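Local structure of demethyldecarbamoylnovobiocin O-methyltransferase (Streptomyces caeruleus, 2WK1) at residues L210-M215 with Y239-D244; I88-N93 with D272-Y277; G114-G119 with N167-V172. The protein transfers a methyl group from S-adenosyl-L-methionine to the 4-hydroxyl of the noviose sugar, the penultimate step of novobiocin biosynthesis. One frame throughout, in Å; residues are numbered along the deposited sequence.

Contact 1. Residues L210-M215 with Y239-D244. With EDO (1,2-ethanediol), chain F.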
loop_
_atom_site.group_PDB
_atom_site.type_symbol
_atom_site.label_atom_id
_atom_site.label_comp_id
_atom_site.label_asym_id
_atom_site.label_seq_id
_atom_site.Cartn_x
_atom_site.Cartn_y
_atom_site.Cartn_z
ATOM N N LEU A 210 -26.289 12.387 6.875
ATOM C CA LEU A 210 -25.384 11.345 6.387
ATOM C C LEU A 210 -25.673 11.044 4.926
ATOM O O LEU A 210 -26.832 10.880 4.518
ATOM C CB LEU A 210 -25.580 10.053 7.187
ATOM C CG LEU A 210 -25.078 10.070 8.628
ATOM C CD1 LEU A 210 -25.544 8.831 9.360
ATOM C CD2 LEU A 210 -23.559 10.255 8.650
ATOM N N ALA A 211 -24.612 10.960 4.141
ATOM C CA ALA A 211 -24.696 10.482 2.771
ATOM C C ALA A 211 -24.419 8.988 2.652
ATOM O O ALA A 211 -24.983 8.323 1.763
ATOM C CB ALA A 211 -23.781 11.302 1.869
ATOM N N VAL A 212 -23.557 8.436 3.510
ATOM C CA VAL A 212 -23.304 6.988 3.544
ATOM C C VAL A 212 -23.253 6.556 4.998
ATOM O O VAL A 212 -22.497 7.118 5.787
ATOM C CB VAL A 212 -21.997 6.577 2.816
ATOM C CG1 VAL A 212 -21.799 5.059 2.921
ATOM C CG2 VAL A 212 -21.990 7.032 1.344
ATOM N N LEU A 213 -24.048 5.545 5.329
ATOM C CA LEU A 213 -24.056 4.884 6.633
ATOM C C LEU A 213 -23.605 3.457 6.418
ATOM O O LEU A 213 -24.329 2.701 5.820
ATOM C CB LEU A 213 -25.463 4.911 7.196
ATOM C CG LEU A 213 -25.805 4.070 8.419
ATOM C CD1 LEU A 213 -24.816 4.349 9.558
ATOM C CD2 LEU A 213 -27.278 4.275 8.823
ATOM N N ARG A 214 -22.401 3.107 6.872
ATOM C CA ARG A 214 -21.879 1.734 6.753
ATOM C C ARG A 214 -21.947 1.084 8.125
ATOM O O ARG A 214 -21.420 1.613 9.086
ATOM C CB ARG A 214 -20.476 1.689 6.186
ATOM C CG ARG A 214 -20.026 0.248 5.944
ATOM C CD ARG A 214 -18.658 0.128 5.253
ATOM N NE ARG A 214 -18.593 -1.150 4.570
ATOM C CZ ARG A 214 -18.441 -2.321 5.188
ATOM N NH1 ARG A 214 -18.079 -2.358 6.460
ATOM N NH2 ARG A 214 -18.617 -3.436 4.521
ATOM N N MET A 215 -22.631 -0.041 8.206
ATOM C CA MET A 215 -22.880 -0.744 9.454
ATOM C C MET A 215 -22.091 -2.032 9.476
ATOM O O MET A 215 -22.258 -2.877 8.580
ATOM C CB MET A 215 -24.372 -1.022 9.604
ATOM C CG MET A 215 -25.251 0.222 9.445
ATOM S SD MET A 215 -26.916 -0.057 10.007
ATOM C CE MET A 215 -27.342 -1.411 8.980
ATOM N N TYR A 239 -26.824 6.176 0.930
ATOM C CA TYR A 239 -26.708 4.736 0.990
ATOM C C TYR A 239 -26.554 4.213 2.390
ATOM O O TYR A 239 -25.880 4.833 3.213
ATOM C CB TYR A 239 -25.486 4.282 0.183
ATOM C CG TYR A 239 -25.590 4.530 -1.297
ATOM C CD1 TYR A 239 -26.204 3.617 -2.139
ATOM C CD2 TYR A 239 -25.070 5.670 -1.873
ATOM C CE1 TYR A 239 -26.304 3.867 -3.509
ATOM C CE2 TYR A 239 -25.181 5.923 -3.225
ATOM C CZ TYR A 239 -25.768 5.005 -4.048
ATOM O OH TYR A 239 -25.887 5.214 -5.424
ATOM N N VAL A 240 -27.158 3.059 2.634
ATOM C CA VAL A 240 -26.937 2.255 3.824
ATOM C C VAL A 240 -26.308 0.958 3.406
ATOM O O VAL A 240 -26.851 0.238 2.561
ATOM C CB VAL A 240 -28.221 1.983 4.594
ATOM C CG1 VAL A 240 -27.936 1.128 5.830
ATOM C CG2 VAL A 240 -28.942 3.304 4.936
ATOM N N ILE A 241 -25.139 0.673 3.956
ATOM C CA ILE A 241 -24.387 -0.542 3.652
ATOM C C ILE A 241 -24.423 -1.462 4.888
ATOM O O ILE A 241 -24.114 -1.007 5.981
ATOM C CB ILE A 241 -22.928 -0.231 3.272
ATOM C CG1 ILE A 241 -22.828 0.682 2.035
ATOM C CG2 ILE A 241 -22.129 -1.518 3.131
ATOM C CD1 ILE A 241 -21.484 1.339 1.857
ATOM N N VAL A 242 -24.777 -2.721 4.691
ATOM C CA VAL A 242 -24.837 -3.718 5.755
ATOM C C VAL A 242 -23.740 -4.730 5.463
ATOM O O VAL A 242 -23.834 -5.511 4.496
ATOM C CB VAL A 242 -26.199 -4.441 5.778
ATOM C CG1 VAL A 242 -26.258 -5.372 6.930
ATOM C CG2 VAL A 242 -27.369 -3.439 5.772
ATOM N N ASP A 243 -22.711 -4.758 6.294
ATOM C CA ASP A 243 -21.548 -5.576 6.030
ATOM C C ASP A 243 -21.842 -7.063 6.009
ATOM O O ASP A 243 -21.326 -7.785 5.151
ATOM C CB ASP A 243 -20.466 -5.307 7.079
ATOM C CG ASP A 243 -19.232 -6.156 6.851
ATOM O OD1 ASP A 243 -18.436 -5.762 5.954
ATOM O OD2 ASP A 243 -19.092 -7.216 7.520
ATOM N N ASP A 244 -22.619 -7.505 6.991
ATOM C CA ASP A 244 -22.766 -8.932 7.350
ATOM C C ASP A 244 -24.260 -9.147 7.429
ATOM O O ASP A 244 -24.864 -8.977 8.481
ATOM C CB ASP A 244 -22.094 -9.193 8.726
ATOM C CG ASP A 244 -21.803 -10.674 9.028
ATOM O OD1 ASP A 244 -22.069 -11.558 8.206
ATOM O OD2 ASP A 244 -21.257 -10.935 10.129
HETATM C C1 EDO F . -24.561 -4.264 10.607
HETATM O O1 EDO F . -24.154 -3.764 11.935
HETATM C C2 EDO F . -24.394 -5.779 10.375
HETATM O O2 EDO F . -23.207 -6.034 9.585
#

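Contact 2. Residues I88-N93 with D272-Y277. With SO4 (sulfate ion), chain D.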
loop_
_atom_site.group_PDB
_atom_site.type_symbol
_atom_site.label_atom_id
_atom_site.label_comp_id
_atom_site.label_asym_id
_atom_site.label_seq_id
_atom_site.Cartn_x
_atom_site.Cartn_y
_atom_site.Cartn_z
ATOM N N ILE A 88 -11.907 -7.001 -0.860
ATOM C CA ILE A 88 -11.875 -6.120 -2.017
ATOM C C ILE A 88 -13.279 -5.718 -2.505
ATOM O O ILE A 88 -13.522 -4.549 -2.821
ATOM C CB ILE A 88 -11.075 -6.750 -3.187
ATOM C CG1 ILE A 88 -9.599 -6.955 -2.795
ATOM C CG2 ILE A 88 -11.206 -5.936 -4.467
ATOM C CD1 ILE A 88 -8.767 -5.718 -2.566
ATOM N N LYS A 89 -14.207 -6.678 -2.609
ATOM C CA LYS A 89 -15.523 -6.347 -3.134
ATOM C C LYS A 89 -16.268 -5.348 -2.232
ATOM O O LYS A 89 -16.908 -4.425 -2.722
ATOM C CB LYS A 89 -16.351 -7.593 -3.377
ATOM C CG LYS A 89 -15.821 -8.438 -4.550
ATOM C CD LYS A 89 -16.674 -9.659 -4.832
ATOM C CE LYS A 89 -16.146 -10.520 -5.969
ATOM N NZ LYS A 89 -17.172 -11.575 -6.287
ATOM N N ARG A 90 -16.200 -5.529 -0.915
ATOM C CA ARG A 90 -16.846 -4.584 -0.026
ATOM C C ARG A 90 -16.121 -3.218 -0.003
ATOM O O ARG A 90 -16.777 -2.188 0.154
ATOM C CB ARG A 90 -17.092 -5.158 1.372
ATOM C CG ARG A 90 -18.428 -5.889 1.478
ATOM C CD ARG A 90 -18.610 -6.679 2.777
ATOM N NE ARG A 90 -17.983 -7.977 2.690
ATOM C CZ ARG A 90 -17.397 -8.634 3.691
ATOM N NH1 ARG A 90 -17.294 -8.121 4.899
ATOM N NH2 ARG A 90 -16.862 -9.812 3.459
ATOM N N LEU A 91 -14.804 -3.202 -0.175
ATOM C CA LEU A 91 -14.108 -1.903 -0.333
ATOM C C LEU A 91 -14.534 -1.203 -1.621
ATOM O O LEU A 91 -14.765 -0.004 -1.631
ATOM C CB LEU A 91 -12.584 -2.094 -0.299
ATOM C CG LEU A 91 -11.951 -2.406 1.055
ATOM C CD1 LEU A 91 -10.534 -2.960 0.861
ATOM C CD2 LEU A 91 -11.945 -1.211 2.006
ATOM N N GLU A 92 -14.636 -1.971 -2.707
ATOM C CA GLU A 92 -15.098 -1.401 -3.959
ATOM C C GLU A 92 -16.519 -0.837 -3.846
ATOM O O GLU A 92 -16.825 0.197 -4.427
ATOM C CB GLU A 92 -14.983 -2.408 -5.123
ATOM C CG GLU A 92 -13.534 -2.677 -5.538
ATOM C CD GLU A 92 -13.323 -3.845 -6.525
ATOM O OE1 GLU A 92 -14.163 -4.785 -6.590
ATOM O OE2 GLU A 92 -12.258 -3.846 -7.201
ATOM N N ASN A 93 -17.377 -1.507 -3.074
ATOM C CA ASN A 93 -18.715 -0.980 -2.804
ATOM C C ASN A 93 -18.685 0.364 -2.090
ATOM O O ASN A 93 -19.446 1.265 -2.418
ATOM C CB ASN A 93 -19.515 -2.017 -2.010
ATOM C CG ASN A 93 -20.822 -1.469 -1.466
ATOM O OD1 ASN A 93 -20.896 -1.153 -0.277
ATOM N ND2 ASN A 93 -21.830 -1.320 -2.323
ATOM N N ASP A 272 -21.369 -9.117 -2.215
ATOM C CA ASP A 272 -20.496 -10.283 -2.313
ATOM C C ASP A 272 -21.224 -11.497 -1.736
ATOM O O ASP A 272 -22.436 -11.631 -1.977
ATOM C CB ASP A 272 -19.100 -10.000 -1.716
ATOM C CG ASP A 272 -19.134 -9.514 -0.272
ATOM O OD1 ASP A 272 -20.189 -9.577 0.393
ATOM O OD2 ASP A 272 -18.061 -9.095 0.204
ATOM N N ARG A 273 -20.549 -12.368 -0.992
ATOM C CA ARG A 273 -21.234 -13.497 -0.365
ATOM C C ARG A 273 -21.846 -13.109 0.976
ATOM O O ARG A 273 -22.477 -13.968 1.624
ATOM C CB ARG A 273 -20.260 -14.660 -0.154
ATOM C CG ARG A 273 -19.592 -15.092 -1.447
ATOM C CD ARG A 273 -18.711 -16.295 -1.225
ATOM N NE ARG A 273 -19.421 -17.548 -0.974
ATOM C CZ ARG A 273 -19.681 -18.481 -1.890
ATOM N NH1 ARG A 273 -19.404 -18.287 -3.168
ATOM N NH2 ARG A 273 -20.283 -19.598 -1.521
ATOM N N ASP A 274 -21.673 -11.850 1.416
ATOM C CA ASP A 274 -22.069 -11.419 2.766
ATOM C C ASP A 274 -22.877 -10.128 2.796
ATOM O O ASP A 274 -23.961 -10.072 3.400
ATOM C CB ASP A 274 -20.850 -11.239 3.645
ATOM C CG ASP A 274 -20.171 -12.551 3.936
ATOM O OD1 ASP A 274 -20.709 -13.352 4.755
ATOM O OD2 ASP A 274 -19.113 -12.819 3.332
ATOM N N GLY A 275 -22.359 -9.087 2.175
ATOM C CA GLY A 275 -22.927 -7.756 2.341
ATOM C C GLY A 275 -24.036 -7.425 1.372
ATOM O O GLY A 275 -24.126 -7.988 0.264
ATOM N N VAL A 276 -24.859 -6.468 1.784
ATOM C CA VAL A 276 -25.891 -5.865 0.940
ATOM C C VAL A 276 -25.909 -4.358 1.196
ATOM O O VAL A 276 -25.328 -3.876 2.174
ATOM C CB VAL A 276 -27.310 -6.454 1.211
ATOM C CG1 VAL A 276 -27.321 -8.009 1.015
ATOM C CG2 VAL A 276 -27.782 -6.131 2.622
ATOM N N TYR A 277 -26.613 -3.612 0.351
ATOM C CA TYR A 277 -26.806 -2.201 0.560
ATOM C C TYR A 277 -28.104 -1.742 -0.049
ATOM O O TYR A 277 -28.670 -2.433 -0.894
ATOM C CB TYR A 277 -25.605 -1.381 0.022
ATOM C CG TYR A 277 -25.484 -1.297 -1.468
ATOM C CD1 TYR A 277 -25.096 -2.368 -2.231
ATOM C CD2 TYR A 277 -25.702 -0.107 -2.108
ATOM C CE1 TYR A 277 -24.977 -2.265 -3.606
ATOM C CE2 TYR A 277 -25.567 0.006 -3.480
ATOM C CZ TYR A 277 -25.227 -1.096 -4.225
ATOM O OH TYR A 277 -25.095 -0.971 -5.599
HETATM S S SO4 D . -21.008 -19.190 2.053
HETATM O O1 SO4 D . -22.351 -19.762 1.953
HETATM O O2 SO4 D . -21.119 -17.823 1.572
HETATM O O3 SO4 D . -20.116 -19.990 1.196
HETATM O O4 SO4 D . -20.529 -19.221 3.435
HETATM O O HOH W 1 -15.424 -8.144 -0.024
#

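Contact 3. Residues G114-G119 with N167-V172. With SAH (S-adenosyl-L-homocysteine), chain B.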
loop_
_atom_site.group_PDB
_atom_site.type_symbol
_atom_site.label_atom_id
_atom_site.label_comp_id
_atom_site.label_asym_id
_atom_site.label_seq_id
_atom_site.Cartn_x
_atom_site.Cartn_y
_atom_site.Cartn_z
ATOM N N GLY A 114 -18.485 0.416 13.586
ATOM C CA GLY A 114 -17.729 -0.811 13.745
ATOM C C GLY A 114 -16.585 -0.794 12.775
ATOM O O GLY A 114 -16.769 -1.092 11.599
ATOM N N VAL A 115 -15.398 -0.460 13.275
ATOM C CA VAL A 115 -14.286 -0.085 12.412
ATOM C C VAL A 115 -13.039 -0.975 12.500
ATOM O O VAL A 115 -12.185 -0.898 11.628
ATOM C CB VAL A 115 -13.891 1.385 12.647
ATOM C CG1 VAL A 115 -15.147 2.274 12.644
ATOM C CG2 VAL A 115 -13.037 1.565 13.912
ATOM N N TRP A 116 -12.911 -1.764 13.564
ATOM C CA TRP A 116 -11.727 -2.619 13.762
ATOM C C TRP A 116 -10.449 -1.788 13.604
ATOM O O TRP A 116 -10.291 -0.801 14.335
ATOM C CB TRP A 116 -11.782 -3.846 12.838
ATOM C CG TRP A 116 -10.801 -4.905 13.155
ATOM C CD1 TRP A 116 -10.604 -5.483 14.373
ATOM C CD2 TRP A 116 -9.968 -5.628 12.230
ATOM N NE1 TRP A 116 -9.673 -6.487 14.283
ATOM C CE2 TRP A 116 -9.258 -6.601 12.984
ATOM C CE3 TRP A 116 -9.713 -5.521 10.855
ATOM C CZ2 TRP A 116 -8.353 -7.475 12.396
ATOM C CZ3 TRP A 116 -8.824 -6.411 10.278
ATOM C CH2 TRP A 116 -8.146 -7.364 11.048
ATOM N N ARG A 117 -9.527 -2.164 12.714
ATOM C CA ARG A 117 -8.284 -1.420 12.536
ATOM C C ARG A 117 -8.436 -0.106 11.777
ATOM O O ARG A 117 -7.486 0.672 11.690
ATOM C CB ARG A 117 -7.237 -2.301 11.868
ATOM C CG ARG A 117 -6.804 -3.495 12.734
ATOM C CD ARG A 117 -5.926 -4.429 11.923
ATOM N NE ARG A 117 -5.410 -5.519 12.747
ATOM C CZ ARG A 117 -4.940 -6.663 12.258
ATOM N NH1 ARG A 117 -4.873 -6.864 10.969
ATOM N NH2 ARG A 117 -4.541 -7.622 13.074
ATOM N N GLY A 118 -9.636 0.148 11.250
ATOM C CA GLY A 118 -9.969 1.422 10.657
ATOM C C GLY A 118 -9.945 1.518 9.159
ATOM O O GLY A 118 -10.251 2.578 8.618
ATOM N N GLY A 119 -9.635 0.427 8.467
ATOM C CA GLY A 119 -9.404 0.510 7.036
ATOM C C GLY A 119 -10.550 0.999 6.176
ATOM O O GLY A 119 -10.326 1.699 5.190
ATOM N N ASN A 167 -12.790 -10.955 21.008
ATOM C CA ASN A 167 -12.144 -9.655 21.230
ATOM C C ASN A 167 -10.623 -9.642 21.244
ATOM O O ASN A 167 -10.017 -8.596 21.032
ATOM C CB ASN A 167 -12.741 -8.974 22.453
ATOM C CG ASN A 167 -14.153 -8.428 22.173
ATOM O OD1 ASN A 167 -14.609 -8.403 21.032
ATOM N ND2 ASN A 167 -14.839 -8.016 23.229
ATOM N N SER A 168 -9.984 -10.802 21.441
ATOM C CA SER A 168 -8.525 -10.833 21.317
ATOM C C SER A 168 -8.076 -10.308 19.953
ATOM O O SER A 168 -7.032 -9.658 19.839
ATOM C CB SER A 168 -7.982 -12.247 21.541
ATOM O OG SER A 168 -8.590 -13.191 20.682
ATOM N N VAL A 169 -8.887 -10.574 18.934
ATOM C CA VAL A 169 -8.645 -10.029 17.595
ATOM C C VAL A 169 -9.435 -8.739 17.341
ATOM O O VAL A 169 -8.901 -7.796 16.746
ATOM C CB VAL A 169 -9.004 -11.024 16.477
ATOM C CG1 VAL A 169 -8.841 -10.360 15.091
ATOM C CG2 VAL A 169 -8.139 -12.302 16.546
ATOM N N LEU A 170 -10.684 -8.701 17.789
ATOM C CA LEU A 170 -11.598 -7.621 17.405
ATOM C C LEU A 170 -11.454 -6.321 18.170
ATOM O O LEU A 170 -11.909 -5.286 17.659
ATOM C CB LEU A 170 -13.045 -8.059 17.456
ATOM C CG LEU A 170 -13.445 -9.199 16.528
ATOM C CD1 LEU A 170 -14.891 -9.564 16.751
ATOM C CD2 LEU A 170 -13.154 -8.922 15.058
ATOM N N ALA A 171 -10.855 -6.343 19.357
ATOM C CA ALA A 171 -10.592 -5.119 20.116
ATOM C C ALA A 171 -9.358 -4.418 19.592
ATOM O O ALA A 171 -8.249 -4.954 19.665
ATOM C CB ALA A 171 -10.447 -5.436 21.606
ATOM N N VAL A 172 -9.542 -3.207 19.084
ATOM C CA VAL A 172 -8.440 -2.393 18.582
ATOM C C VAL A 172 -8.601 -1.006 19.171
ATOM O O VAL A 172 -9.654 -0.372 19.016
ATOM C CB VAL A 172 -8.419 -2.314 17.041
ATOM C CG1 VAL A 172 -7.265 -1.454 16.582
ATOM C CG2 VAL A 172 -8.358 -3.726 16.417
HETATM N N SAH B . -15.470 -2.514 9.430
HETATM C CA SAH B . -14.259 -3.214 9.980
HETATM C CB SAH B . -14.679 -4.485 10.721
HETATM C CG SAH B . -15.521 -4.222 11.962
HETATM S SD SAH B . -15.339 -5.538 13.174
HETATM C C SAH B . -13.234 -3.425 8.900
HETATM O O SAH B . -12.377 -4.308 9.024
HETATM O OXT SAH B . -13.204 -2.653 7.952
HETATM C "C5'" SAH B . -16.674 -5.149 14.321
HETATM C "C4'" SAH B . -16.411 -3.851 15.117
HETATM O "O4'" SAH B . -17.654 -3.443 15.738
HETATM C "C3'" SAH B . -15.356 -3.969 16.216
HETATM O "O3'" SAH B . -14.311 -2.991 16.068
HETATM C "C2'" SAH B . -16.178 -3.760 17.506
HETATM O "O2'" SAH B . -15.479 -3.115 18.572
HETATM C "C1'" SAH B . -17.359 -2.906 17.031
HETATM N N9 SAH B . -18.612 -3.014 17.781
HETATM C C8 SAH B . -19.529 -4.005 17.632
HETATM N N7 SAH B . -20.636 -3.746 18.369
HETATM C C5 SAH B . -20.424 -2.553 18.977
HETATM C C6 SAH B . -21.197 -1.688 19.834
HETATM N N6 SAH B . -22.407 -2.050 20.226
HETATM N N1 SAH B . -20.654 -0.526 20.213
HETATM C C2 SAH B . -19.442 -0.130 19.785
HETATM N N3 SAH B . -18.652 -0.864 18.993
HETATM C C4 SAH B . -19.127 -2.051 18.561
HETATM O O HOH W 2 -11.659 -0.447 16.845
#

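Contact 1. Residues L210-M215 with Y239-D244
Leu-213 and Met-215 carry four of the five backbone bonds that join strand 212-215 to strand 239-242, which run parallel, 4.7 Å apart between their short axes. Leu-213 N gives to Tyr-239 O (2.9 Å) and Leu-213 O takes Ile-241 N; Met-215 repeats the pattern with Ile-241 O and Asp-243 N, so each reaches both ways. Ala-211 O accepts the fifth, from Tyr-239 N. The packing is tight on both faces of the sheet. On one, beneath helix 87-103, Ile-241 CD1 rests on Val-212 CG1 (3.9 Å), and Ile-241 CG2 lies against the extended chain of Arg-214. On the other, beside helix 220-230, Met-215 folds at its thioether (chi3 -58°), bringing CE to Val-242 CG2 (3.8 Å) and near Val-240 CG1.

Arg-214 runs out to the carboxyl end of the strands, where NH2 meets Asp-243 OD1 at 2.7 Å. The bond is nearly straight, 172°, lies in the guanidinium plane and uses the anti lone pair of OD1, although the carboxylate is turned 73° from that plane. Arg-90 shares this oxygen, while Arg-214 NH1 pairs with Glu-112 and Asp-216. Beyond Asp-243 the packing gives way: Asp-244 is partly exposed, and an ethanediol, probably from the crystallisation liquor, takes its backbone N on O2 (3.0 Å). Apolar strand bodies with charged C-terminal ends, and helix 220-230 linking parallel neighbours in a beta-alpha-beta crossover, typify the Rossmann-like fold of class I methyltransferases; here those ends carry predicted magnesium ligands Asp-243 and Asp-244.

Contact 2. Residues I88-N93 with D272-Y277
An Asx turn at Asp-272, in the loop leading to strand 276-279, faces helix 87-103 and receives Arg-90. The side chain of Asp-272 turns back between its own N and carbonyl carbon (chi1 56°), which brings OD1 to Asp-274 N and Gly-275 N, each at 2.9 Å. The first approaches from above the carboxylate plane, the second nearly in line with the C-O bond. OD2 is left to face the helix. Arg-90 bends at chi3 and presents NE to the syn lone pair of Asp-272 OD2 at 2.7 Å, almost perfectly straight and in the guanidinium plane; the carboxylate stands 75° to that plane. A water accepts from Arg-90 N and lies 2.8 Å from Asp-272 OD2. The loop is thus tied to the helix just before the antiparallel strand that class I methyltransferases insert near the edge of their sheet. Asp-274 CB lies over one guanidinium face, near its rim, but Asp-274 OD2 makes only a long, charge-only pair with Arg-90 NH2 (3.8 Å); its main partner is Arg-76, and Arg-90 NH2 bonds to Glu-74 O and Gly-75 O. One helical turn later, Asn-93 ND2 sits over a face of the Tyr-277 ring, off-centre and 3.4 Å from CD1, with the amide inclined 60° to the ring.

Contact 3. Residues G114-G119 with N167-V172
The indole of Trp-116 meets Val-169 at its edge and has Arg-117 CG over the centre of one face, 3.8 Å above the plane. Farther along the same arginine, the guanidinium turns a face to Trp-116 CH2; its nitrogens bind the carbonyls of Pro-79, Ala-80 and Ala-82. At the edge, Trp-116 NE1 gives a straight hydrogen bond to Val-169 O (2.9 Å, 167°), lying in the ring plane but above the plane of the carbonyl. Val-172 CG2 comes in obliquely, touching Trp-116 CD1 at 3.5 Å, while Val-169 CG1 lies near Trp-116 CZ2. With CG opposite the backbone N (chi1 -168°), the ring swings toward helix 167-170.

Trp-116 lies within a type II' turn, Val-115 to Gly-118, in the glycine-rich loop that follows the first strand of the Rossmann-like sheet. S-adenosyl-L-homocysteine is bonded to this loop at two points: its amine N gives to Gly-114 O (2.9 Å), and Trp-116 N gives to the ribose O3' (3.1 Å). The residue that meets the ligand through its backbone is thus fastened to helix 167-170 through its ring, consistent with that helix, whose Leu-170 also belongs to the pocket, helping to shape it.

In the fold
Contacts 1 and 2 adjoin, their centres 11 Å apart: strands 238-242 and 276-279 are neighbours in the seven-stranded sheet, and Val-242 N probably bonds to Val-276 O. Contact 3 lies 18 Å from each, centre to centre, where the loop after strand 109-113, a neighbour of strand 210-215, meets helix 167-170. Along the chain, contact 2 encloses the other two, and contact 3 closes before contact 1 opens. The set illustrates how a Rossmann-like enzyme builds its site at the C-terminal ends of the parallel strands: contact 3 binds S-adenosyl-L-homocysteine, contact 1 borders it through Arg-214 and supplies predicted metal ligands, and contact 2 joins helix 87-103, bearing the predicted proton acceptor Glu-92, to the start of the last strand.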